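Local coordinates for protein phospholethanolamine N-methyltransferase 2 (Haemonchus contortus, PDB 4KRI) that transfers methyl groups from S-adenosylmethionine to phosphoethanolamine derivatives such as phosphomonomethylethanolamine, probably completing the nematode route to phosphocholine, at residues V144-S147 and V148-Q152; A237-A240 and A241-G245; E7-L10 and I11-L14. All blocks are in the same frame, centred on the assembly; numbering follows the deposited sequence.

Interaction 1. Residues V144-S147 and V148-Q152; sequences VLDS and VYVHQ
S147 and V148 meet in the middle of the short helix 145-151, where CB of S147 lies 3.3 Å from N of V148. The serine keeps OG beside its backbone N, anti to the carbonyl carbon (chi1 -65°), and in that position the hydroxyl is hydrogen-bonded to OD2 of D156. Its backbone O receives the N-H of H151 from well above the carbonyl plane, with 3.1 Å between N of H151 and O of S147.

V148 packs its side chain on the carbonyls of the preceding turn. CB lies 3.5 Å from O of L145, and the CG2 methyl is 3.8 Å from O of V144, the N-cap residue, which also accepts a weak bond from the N-H of V148. On its outer side the valine touches W154.

L145 meets Y149 one turn on, CB of L145 being 3.9 Å from CE2 of the ring. With CG beside its own backbone N (chi1 -60°), Y149 folds the ring back along the helix, and its CD2 comes 3.1 Å from O of L145. The same oxygen accepts the N-H of Y149 at an N-O distance of 3.0 Å and an N-H...O angle of 160°. Both side chains also touch T274 of strand 273-277.

D146 leans toward V150, whose CG1 sits 3.7 Å above the centre of the H151 ring. A water donates to OD2 of D146 but bonds only weakly to NE2 of H151, a loose water link at most; the main partner of NE2 is the backbone O of A1. Q152 then leaves helical geometry with positive phi, closing a helical connection of under two turns between the antiparallel strands 132-143 and 156-166 of the N-terminal region.

Interaction 2. Residues A237-A240 and A241-G245; sequences ARQA and ASEFG
Two different chi1 settings bring Q239 and E243 together: the glutamine holds CG anti to its amide nitrogen (chi1 -179°), whereas the glutamate keeps CG beside its own (chi1 -73°). The two CG methylenes therefore meet at 3.9 Å, one turn apart on the helix 235-244. Beyond them the chains diverge. Q239 runs on extended to its amide, where OE1 bonds to N210 and NE2 to the backbone O of W207, both on helix 206-215; E243 is bent by its chi2 rotation about CB-CG, and its carboxylate plane lies 76° from that of the amide. CG of E243 also packs 3.4 Å from O of Q239, the oxygen that accepts the glutamate's N-H at an N-O distance of 2.8 Å.

This helix connects the parallel strands 225-229 and 247-252, a beta-alpha-beta unit of the Rossmann-like methyltransferase domain. A glycine-rich turn between the first strand and the helix is consistent with the cofactor-binding loop of this family, and the side chain of Q239 lies about 8 Å from the bound S-adenosylhomocysteine. A237 and A240 place their methyls against V248 of strand 247-252, while R238 forms a salt bridge with E268.

S242 carries its hydroxyl between the backbone N and the carbonyl carbon, and OG turns back to lie 3.1 Å from O of R238. At the last turn, F244 presents its ring edge to O of A240, with CD2 4.0 Å from this oxygen. The N-H of F244 reaches the same O from above the carbonyl plane, and G245 follows with positive phi, its N-H bonded to O of A241.

Interaction 3. Residues E7-L10 and I11-L14; sequences ERQL and IECL
E12 and C13 donate their N-H groups to the carbonyl oxygens of R8 and Q9 in regular alpha-helical steps, each with an N-O distance of 2.9 Å, and I11 to E7 and L14 to L10 continue the series at 3.2 Å. On this frame the glutamate E12 lies back against the preceding turn. Its CG is beside the backbone N and the chain is extended beyond it (chi2 158°), so that CG passes 3.3 Å from O of R8 and OE1 ends 3.5 Å from CA of Q9. OE1 also stands 4.0 Å from CG of Q9. The two side chains cross at about a right angle, methylene against carboxylate oxygen.

Q9 uses its polar end for other partners. Its CG is anti to the backbone N (chi1 -168°), and the amide is held through both its atoms: OE1 accepts from the N-H of L145 and NE2 donates to O of E143. On the buried sides of the helix, C13 brings SG to 3.4 Å from O of Q9 and packs on I158 and T160 of strand 156-166. I11 lays CG1 3.4 Å from O of E7 while meeting I68 of strand 64-70 and L39 of helix 33-40; L10 fits against both I158 and N70.

The guanidinium of R8 and the carboxylate of E12 carry opposite charges on the exposed side, but NE and OE2 remain 4.8 Å apart and form no salt bridge. Any electrostatic attraction between them is therefore probably modest. The turn rests on main-chain hydrogen bonds and close packing of side-chain atoms on the backbone of the previous turn, while apolar packing comes from the neighbouring strands and helix.

In the fold
The three contacts follow the chain in the order 3, 1, 2, each on a separate helix: 5-18, 145-151 and 235-244. Interactions 1 and 3 have centres 15 Å apart and touch directly, so helix 5-18 is joined to the start of helix 145-151. Interaction 2 belongs to the methyltransferase domain; its centre is 19 Å from that of interaction 1 and 28 Å from that of interaction 3, and it touches neither. Strand 273-277 meets side chains of both 145-151 and 235-244. It also pairs with 132-143, the strand leading into helix 145-151, so the two regions meet through strand pairing as well as side chains.

Interaction 1. Residues V144-S147 and V148-Q152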
ATOM      1  N   VAL A 144      -2.254 -11.158  -8.413  1.00 20.06           N
ATOM      2  CA  VAL A 144      -1.994 -11.844  -9.669  1.00 19.36           C
ATOM      3  C   VAL A 144      -2.885 -11.220 -10.739  1.00 19.37           C
ATOM      4  O   VAL A 144      -4.113 -11.293 -10.654  1.00 20.26           O
ATOM      5  CB  VAL A 144      -2.323 -13.349  -9.575  1.00 19.61           C
ATOM      6  CG1 VAL A 144      -2.049 -14.041 -10.919  1.00 18.51           C
ATOM      7  CG2 VAL A 144      -1.500 -13.978  -8.479  1.00 24.00           C
ATOM      8  N   LEU A 145      -2.280 -10.582 -11.733  1.00 21.09           N
ATOM      9  CA  LEU A 145      -3.064  -9.773 -12.673  1.00 20.15           C
ATOM     10  C   LEU A 145      -3.874 -10.637 -13.640  1.00 21.47           C
ATOM     11  O   LEU A 145      -4.979 -10.257 -14.051  1.00 20.66           O
ATOM     12  CB  LEU A 145      -2.163  -8.772 -13.416  1.00 22.58           C
ATOM     13  CG  LEU A 145      -1.592  -7.702 -12.483  1.00 24.05           C
ATOM     14  CD1 LEU A 145      -0.564  -6.844 -13.202  1.00 31.47           C
ATOM     15  CD2 LEU A 145      -2.708  -6.836 -11.928  1.00 27.66           C
ATOM     16  N   ASP A 146      -3.343 -11.805 -13.986  1.00 19.70           N
ATOM     17  CA  ASP A 146      -4.072 -12.724 -14.837  1.00 22.48           C
ATOM     18  C   ASP A 146      -5.417 -13.017 -14.200  1.00 22.03           C
ATOM     19  O   ASP A 146      -6.434 -13.138 -14.884  1.00 22.22           O
ATOM     20  CB  ASP A 146      -3.275 -14.017 -14.985  1.00 24.57           C
ATOM     21  CG  ASP A 146      -3.845 -14.928 -16.020  1.00 28.76           C
ATOM     22  OD1 ASP A 146      -3.589 -14.689 -17.225  1.00 28.98           O
ATOM     23  OD2 ASP A 146      -4.544 -15.897 -15.632  1.00 31.34           O
ATOM     24  N   SER A 147      -5.427 -13.129 -12.882  1.00 19.37           N
ATOM     25  CA  SER A 147      -6.657 -13.523 -12.200  1.00 21.56           C
ATOM     26  C   SER A 147      -7.678 -12.392 -12.216  1.00 20.93           C
ATOM     27  O   SER A 147      -8.878 -12.641 -12.299  1.00 20.44           O
ATOM     28  CB  SER A 147      -6.346 -13.961 -10.767  1.00 23.50           C
ATOM     29  OG  SER A 147      -5.544 -15.127 -10.802  1.00 27.78           O
ATOM     30  N   VAL A 148      -7.202 -11.149 -12.158  1.00 19.77           N
ATOM     31  CA  VAL A 148      -8.111 -10.016 -12.272  1.00 20.59           C
ATOM     32  C   VAL A 148      -8.753  -9.973 -13.652  1.00 21.04           C
ATOM     33  O   VAL A 148      -9.982  -9.835 -13.791  1.00 20.33           O
ATOM     34  CB  VAL A 148      -7.367  -8.680 -12.034  1.00 19.09           C
ATOM     35  CG1 VAL A 148      -8.314  -7.508 -12.310  1.00 19.85           C
ATOM     36  CG2 VAL A 148      -6.837  -8.607 -10.592  1.00 18.34           C
ATOM     37  N   TYR A 149      -7.929 -10.103 -14.684  1.00 18.56           N
ATOM     38  CA  TYR A 149      -8.392  -9.841 -16.043  1.00 20.23           C
ATOM     39  C   TYR A 149      -9.136 -10.997 -16.704  1.00 20.33           C
ATOM     40  O   TYR A 149      -9.922 -10.763 -17.609  1.00 23.36           O
ATOM     41  CB  TYR A 149      -7.222  -9.401 -16.929  1.00 17.13           C
ATOM     42  CG  TYR A 149      -6.570  -8.138 -16.410  1.00 16.08           C
ATOM     43  CD1 TYR A 149      -7.328  -7.027 -16.078  1.00 22.02           C
ATOM     44  CD2 TYR A 149      -5.195  -8.063 -16.259  1.00 21.71           C
ATOM     45  CE1 TYR A 149      -6.726  -5.869 -15.603  1.00 25.86           C
ATOM     46  CE2 TYR A 149      -4.588  -6.918 -15.783  1.00 21.08           C
ATOM     47  CZ  TYR A 149      -5.355  -5.821 -15.463  1.00 25.04           C
ATOM     48  OH  TYR A 149      -4.740  -4.665 -14.990  1.00 23.36           O
ATOM     49  N   VAL A 150      -8.868 -12.227 -16.258  1.00 21.23           N
ATOM     50  CA  VAL A 150      -9.462 -13.423 -16.870  1.00 19.41           C
ATOM     51  C   VAL A 150     -10.555 -14.033 -15.990  1.00 22.92           C
ATOM     52  O   VAL A 150     -11.539 -14.605 -16.489  1.00 26.88           O
ATOM     53  CB  VAL A 150      -8.373 -14.482 -17.174  1.00 24.23           C
ATOM     54  CG1 VAL A 150      -8.990 -15.778 -17.732  1.00 30.63           C
ATOM     55  CG2 VAL A 150      -7.360 -13.918 -18.154  1.00 26.01           C
ATOM     56  N   HIS A 151     -10.388 -13.910 -14.682  1.00 24.40           N
ATOM     57  CA  HIS A 151     -11.294 -14.587 -13.749  1.00 23.99           C
ATOM     58  C   HIS A 151     -12.064 -13.676 -12.793  1.00 22.71           C
ATOM     59  O   HIS A 151     -12.732 -14.170 -11.874  1.00 28.25           O
ATOM     60  CB  HIS A 151     -10.515 -15.623 -12.934  1.00 26.91           C
ATOM     61  CG  HIS A 151      -9.869 -16.680 -13.768  1.00 29.52           C
ATOM     62  ND1 HIS A 151     -10.598 -17.570 -14.531  1.00 37.37           N
ATOM     63  CD2 HIS A 151      -8.568 -17.002 -13.952  1.00 36.56           C
ATOM     64  CE1 HIS A 151      -9.770 -18.384 -15.161  1.00 37.11           C
ATOM     65  NE2 HIS A 151      -8.534 -18.065 -14.823  1.00 39.33           N
ATOM     66  N   GLN A 152     -11.999 -12.363 -13.008  1.00 21.81           N
ATOM     67  CA  GLN A 152     -12.615 -11.401 -12.097  1.00 22.51           C
ATOM     68  C   GLN A 152     -12.303 -11.699 -10.627  1.00 25.43           C
ATOM     69  O   GLN A 152     -13.184 -11.671  -9.763  1.00 26.37           O
ATOM     70  CB  GLN A 152     -14.125 -11.316 -12.343  1.00 34.06           C
ATOM     71  CG  GLN A 152     -14.499 -10.473 -13.571  1.00 31.07           C
ATOM     72  CD  GLN A 152     -15.964 -10.123 -13.604  1.00 30.73           C
ATOM     73  OE1 GLN A 152     -16.813 -10.953 -13.291  1.00 37.99           O
ATOM     74  NE2 GLN A 152     -16.274  -8.900 -13.993  1.00 35.35           N
TER
HETATM   75  O   HOH W   1      -5.903 -17.849 -16.856  1.00 48.74           O

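Interaction 2. Residues A237-A240 and A241-G245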
ATOM      1  N   ALA A 237      -9.432   5.927  -5.869  1.00 18.87           N
ATOM      2  CA  ALA A 237      -9.046   5.159  -7.045  1.00 18.41           C
ATOM      3  C   ALA A 237     -10.272   4.702  -7.814  1.00 21.12           C
ATOM      4  O   ALA A 237     -10.311   4.767  -9.050  1.00 21.87           O
ATOM      5  CB  ALA A 237      -8.190   3.955  -6.660  1.00 22.25           C
ATOM      6  N   ARG A 238     -11.267   4.209  -7.083  1.00 21.23           N
ATOM      7  CA  ARG A 238     -12.483   3.721  -7.704  1.00 24.39           C
ATOM      8  C   ARG A 238     -13.218   4.847  -8.431  1.00 24.26           C
ATOM      9  O   ARG A 238     -13.817   4.631  -9.489  1.00 21.63           O
ATOM     10  CB  ARG A 238     -13.382   3.051  -6.650  1.00 22.89           C
ATOM     11  CG  ARG A 238     -12.793   1.733  -6.106  1.00 24.76           C
ATOM     12  CD  ARG A 238     -12.829   0.630  -7.151  1.00 23.28           C
ATOM     13  NE  ARG A 238     -14.219   0.371  -7.538  1.00 25.47           N
ATOM     14  CZ  ARG A 238     -15.087  -0.312  -6.801  1.00 30.47           C
ATOM     15  NH1 ARG A 238     -14.718  -0.839  -5.639  1.00 25.51           N
ATOM     16  NH2 ARG A 238     -16.334  -0.478  -7.228  1.00 31.53           N
ATOM     17  N   GLN A 239     -13.161   6.046  -7.861  1.00 23.18           N
ATOM     18  CA  GLN A 239     -13.782   7.224  -8.466  1.00 20.25           C
ATOM     19  C   GLN A 239     -13.055   7.704  -9.724  1.00 21.50           C
ATOM     20  O   GLN A 239     -13.686   8.085 -10.713  1.00 25.28           O
ATOM     21  CB  GLN A 239     -13.820   8.363  -7.451  1.00 24.43           C
ATOM     22  CG  GLN A 239     -14.463   9.624  -7.979  1.00 23.46           C
ATOM     23  CD  GLN A 239     -14.404  10.739  -6.954  1.00 25.85           C
ATOM     24  OE1 GLN A 239     -13.362  10.964  -6.347  1.00 30.15           O
ATOM     25  NE2 GLN A 239     -15.518  11.428  -6.751  1.00 28.35           N
ATOM     26  N   ALA A 240     -11.728   7.696  -9.677  1.00 20.78           N
ATOM     27  CA  ALA A 240     -10.940   8.037 -10.864  1.00 21.19           C
ATOM     28  C   ALA A 240     -11.280   7.099 -12.020  1.00 24.06           C
ATOM     29  O   ALA A 240     -11.419   7.528 -13.178  1.00 21.42           O
ATOM     30  CB  ALA A 240      -9.441   7.996 -10.540  1.00 21.74           C
ATOM     31  N   ALA A 241     -11.439   5.814 -11.709  1.00 19.17           N
ATOM     32  CA  ALA A 241     -11.775   4.850 -12.737  1.00 21.38           C
ATOM     33  C   ALA A 241     -13.215   5.055 -13.209  1.00 22.91           C
ATOM     34  O   ALA A 241     -13.486   5.066 -14.419  1.00 22.42           O
ATOM     35  CB  ALA A 241     -11.579   3.423 -12.230  1.00 21.24           C
ATOM     36  N   SER A 242     -14.149   5.213 -12.277  1.00 22.30           N
ATOM     37  CA  SER A 242     -15.557   5.230 -12.695  1.00 24.23           C
ATOM     38  C   SER A 242     -15.959   6.536 -13.383  1.00 26.92           C
ATOM     39  O   SER A 242     -16.800   6.533 -14.281  1.00 25.26           O
ATOM     40  CB  SER A 242     -16.493   4.933 -11.525  1.00 26.48           C
ATOM     41  OG  SER A 242     -16.382   5.943 -10.543  1.00 28.53           O
ATOM     42  N   GLU A 243     -15.342   7.639 -12.982  1.00 27.11           N
ATOM     43  CA  GLU A 243     -15.701   8.956 -13.509  1.00 25.20           C
ATOM     44  C   GLU A 243     -14.929   9.339 -14.762  1.00 32.04           C
ATOM     45  O   GLU A 243     -15.469  10.004 -15.648  1.00 29.06           O
ATOM     46  CB  GLU A 243     -15.461  10.031 -12.445  1.00 27.08           C
ATOM     47  CG  GLU A 243     -16.467  10.014 -11.316  1.00 33.73           C
ATOM     48  CD  GLU A 243     -17.833  10.523 -11.751  1.00 39.85           C
ATOM     49  OE1 GLU A 243     -17.897  11.559 -12.459  1.00 42.45           O
ATOM     50  OE2 GLU A 243     -18.843   9.882 -11.387  1.00 40.40           O
ATOM     51  N   PHE A 244     -13.660   8.946 -14.822  1.00 26.48           N
ATOM     52  CA  PHE A 244     -12.815   9.341 -15.944  1.00 24.56           C
ATOM     53  C   PHE A 244     -12.342   8.177 -16.803  1.00 27.15           C
ATOM     54  O   PHE A 244     -11.731   8.392 -17.849  1.00 27.79           O
ATOM     55  CB  PHE A 244     -11.613  10.140 -15.432  1.00 22.94           C
ATOM     56  CG  PHE A 244     -11.995  11.401 -14.710  1.00 27.57           C
ATOM     57  CD1 PHE A 244     -12.197  12.580 -15.412  1.00 30.94           C
ATOM     58  CD2 PHE A 244     -12.160  11.407 -13.328  1.00 27.83           C
ATOM     59  CE1 PHE A 244     -12.554  13.742 -14.755  1.00 35.55           C
ATOM     60  CE2 PHE A 244     -12.516  12.563 -12.667  1.00 31.55           C
ATOM     61  CZ  PHE A 244     -12.707  13.736 -13.379  1.00 30.45           C
ATOM     62  N   GLY A 245     -12.607   6.945 -16.377  1.00 20.43           N
ATOM     63  CA  GLY A 245     -12.192   5.795 -17.164  1.00 20.22           C
ATOM     64  C   GLY A 245     -10.690   5.565 -17.135  1.00 21.32           C
ATOM     65  O   GLY A 245     -10.127   4.941 -18.044  1.00 23.77           O
TER

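Interaction 3. Residues E7-L10 and I11-L14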
ATOM      1  N   GLU A   7       3.194 -17.051 -14.192  1.00 23.43           N
ATOM      2  CA  GLU A   7       4.574 -17.371 -13.840  1.00 26.07           C
ATOM      3  C   GLU A   7       5.521 -16.237 -14.208  1.00 24.66           C
ATOM      4  O   GLU A   7       6.496 -15.982 -13.497  1.00 26.69           O
ATOM      5  CB  GLU A   7       5.019 -18.693 -14.475  1.00 30.13           C
ATOM      6  CG  GLU A   7       4.459 -19.916 -13.777  1.00 37.16           C
ATOM      7  CD  GLU A   7       3.004 -20.176 -14.094  1.00 49.56           C
ATOM      8  OE1 GLU A   7       2.579 -19.886 -15.230  1.00 50.70           O
ATOM      9  OE2 GLU A   7       2.284 -20.684 -13.209  1.00 59.71           O
ATOM     10  N   ARG A   8       5.237 -15.543 -15.308  1.00 20.16           N
ATOM     11  CA  ARG A   8       6.063 -14.399 -15.659  1.00 21.29           C
ATOM     12  C   ARG A   8       5.954 -13.309 -14.603  1.00 23.25           C
ATOM     13  O   ARG A   8       6.954 -12.685 -14.253  1.00 23.63           O
ATOM     14  CB  ARG A   8       5.737 -13.876 -17.059  1.00 25.90           C
ATOM     15  CG  ARG A   8       6.263 -14.830 -18.143  1.00 30.10           C
ATOM     16  CD  ARG A   8       6.121 -14.260 -19.530  1.00 38.08           C
ATOM     17  NE  ARG A   8       6.853 -13.009 -19.689  1.00 35.32           N
ATOM     18  CZ  ARG A   8       8.094 -12.912 -20.158  1.00 36.92           C
ATOM     19  NH1 ARG A   8       8.773 -14.001 -20.518  1.00 35.91           N
ATOM     20  NH2 ARG A   8       8.657 -11.718 -20.275  1.00 33.63           N
ATOM     21  N   GLN A   9       4.754 -13.105 -14.064  1.00 20.47           N
ATOM     22  CA  GLN A   9       4.595 -12.097 -13.021  1.00 19.40           C
ATOM     23  C   GLN A   9       5.319 -12.496 -11.726  1.00 19.94           C
ATOM     24  O   GLN A   9       5.889 -11.637 -11.045  1.00 20.74           O
ATOM     25  CB  GLN A   9       3.105 -11.801 -12.756  1.00 19.80           C
ATOM     26  CG  GLN A   9       2.912 -10.569 -11.893  1.00 20.36           C
ATOM     27  CD  GLN A   9       1.483 -10.349 -11.425  1.00 18.23           C
ATOM     28  OE1 GLN A   9       0.544 -11.017 -11.876  1.00 23.02           O
ATOM     29  NE2 GLN A   9       1.313  -9.404 -10.505  1.00 21.61           N
ATOM     30  N   LEU A  10       5.316 -13.790 -11.394  1.00 20.21           N
ATOM     31  CA  LEU A  10       6.026 -14.248 -10.198  1.00 20.70           C
ATOM     32  C   LEU A  10       7.510 -13.915 -10.306  1.00 23.27           C
ATOM     33  O   LEU A  10       8.124 -13.468  -9.332  1.00 19.86           O
ATOM     34  CB  LEU A  10       5.849 -15.755  -9.973  1.00 22.00           C
ATOM     35  CG  LEU A  10       4.429 -16.203  -9.649  1.00 26.40           C
ATOM     36  CD1 LEU A  10       4.409 -17.679  -9.309  1.00 24.50           C
ATOM     37  CD2 LEU A  10       3.880 -15.385  -8.501  1.00 24.76           C
ATOM     38  N   ILE A  11       8.078 -14.127 -11.491  1.00 20.31           N
ATOM     39  CA  ILE A  11       9.499 -13.842 -11.704  1.00 22.74           C
ATOM     40  C   ILE A  11       9.761 -12.340 -11.743  1.00 24.67           C
ATOM     41  O   ILE A  11      10.814 -11.876 -11.287  1.00 22.18           O
ATOM     42  CB  ILE A  11      10.032 -14.543 -12.985  1.00 28.62           C
ATOM     43  CG1 ILE A  11       9.869 -16.056 -12.864  1.00 33.87           C
ATOM     44  CG2 ILE A  11      11.493 -14.197 -13.243  1.00 27.97           C
ATOM     45  CD1 ILE A  11      10.311 -16.592 -11.533  1.00 36.81           C
ATOM     46  N   GLU A  12       8.806 -11.564 -12.251  1.00 22.41           N
ATOM     47  CA  GLU A  12       8.952 -10.108 -12.191  1.00 22.29           C
ATOM     48  C   GLU A  12       9.010  -9.619 -10.742  1.00 24.16           C
ATOM     49  O   GLU A  12       9.801  -8.732 -10.416  1.00 23.26           O
ATOM     50  CB  GLU A  12       7.819  -9.399 -12.951  1.00 25.50           C
ATOM     51  CG  GLU A  12       7.911  -9.574 -14.463  1.00 25.86           C
ATOM     52  CD  GLU A  12       6.572  -9.350 -15.155  1.00 28.65           C
ATOM     53  OE1 GLU A  12       5.585  -9.037 -14.454  1.00 36.65           O
ATOM     54  OE2 GLU A  12       6.519  -9.482 -16.395  1.00 36.30           O
ATOM     55  N   CYS A  13       8.178 -10.202  -9.881  1.00 22.37           N
ATOM     56  CA  CYS A  13       8.211  -9.877  -8.454  1.00 20.23           C
ATOM     57  C   CYS A  13       9.584 -10.149  -7.842  1.00 21.44           C
ATOM     58  O   CYS A  13      10.081  -9.357  -7.027  1.00 21.82           O
ATOM     59  CB  CYS A  13       7.137 -10.649  -7.696  1.00 22.54           C
ATOM     60  SG  CYS A  13       5.451 -10.084  -8.056  1.00 24.93           S
ATOM     61  N   LEU A  14      10.199 -11.257  -8.239  1.00 18.24           N
ATOM     62  CA  LEU A  14      11.543 -11.596  -7.771  1.00 18.48           C
ATOM     63  C   LEU A  14      12.520 -10.502  -8.194  1.00 20.25           C
ATOM     64  O   LEU A  14      13.331 -10.029  -7.395  1.00 20.48           O
ATOM     65  CB  LEU A  14      11.979 -12.963  -8.331  1.00 21.09           C
ATOM     66  CG  LEU A  14      13.431 -13.358  -8.031  1.00 20.85           C
ATOM     67  CD1 LEU A  14      13.699 -13.380  -6.512  1.00 22.52           C
ATOM     68  CD2 LEU A  14      13.755 -14.714  -8.667  1.00 22.82           C
TER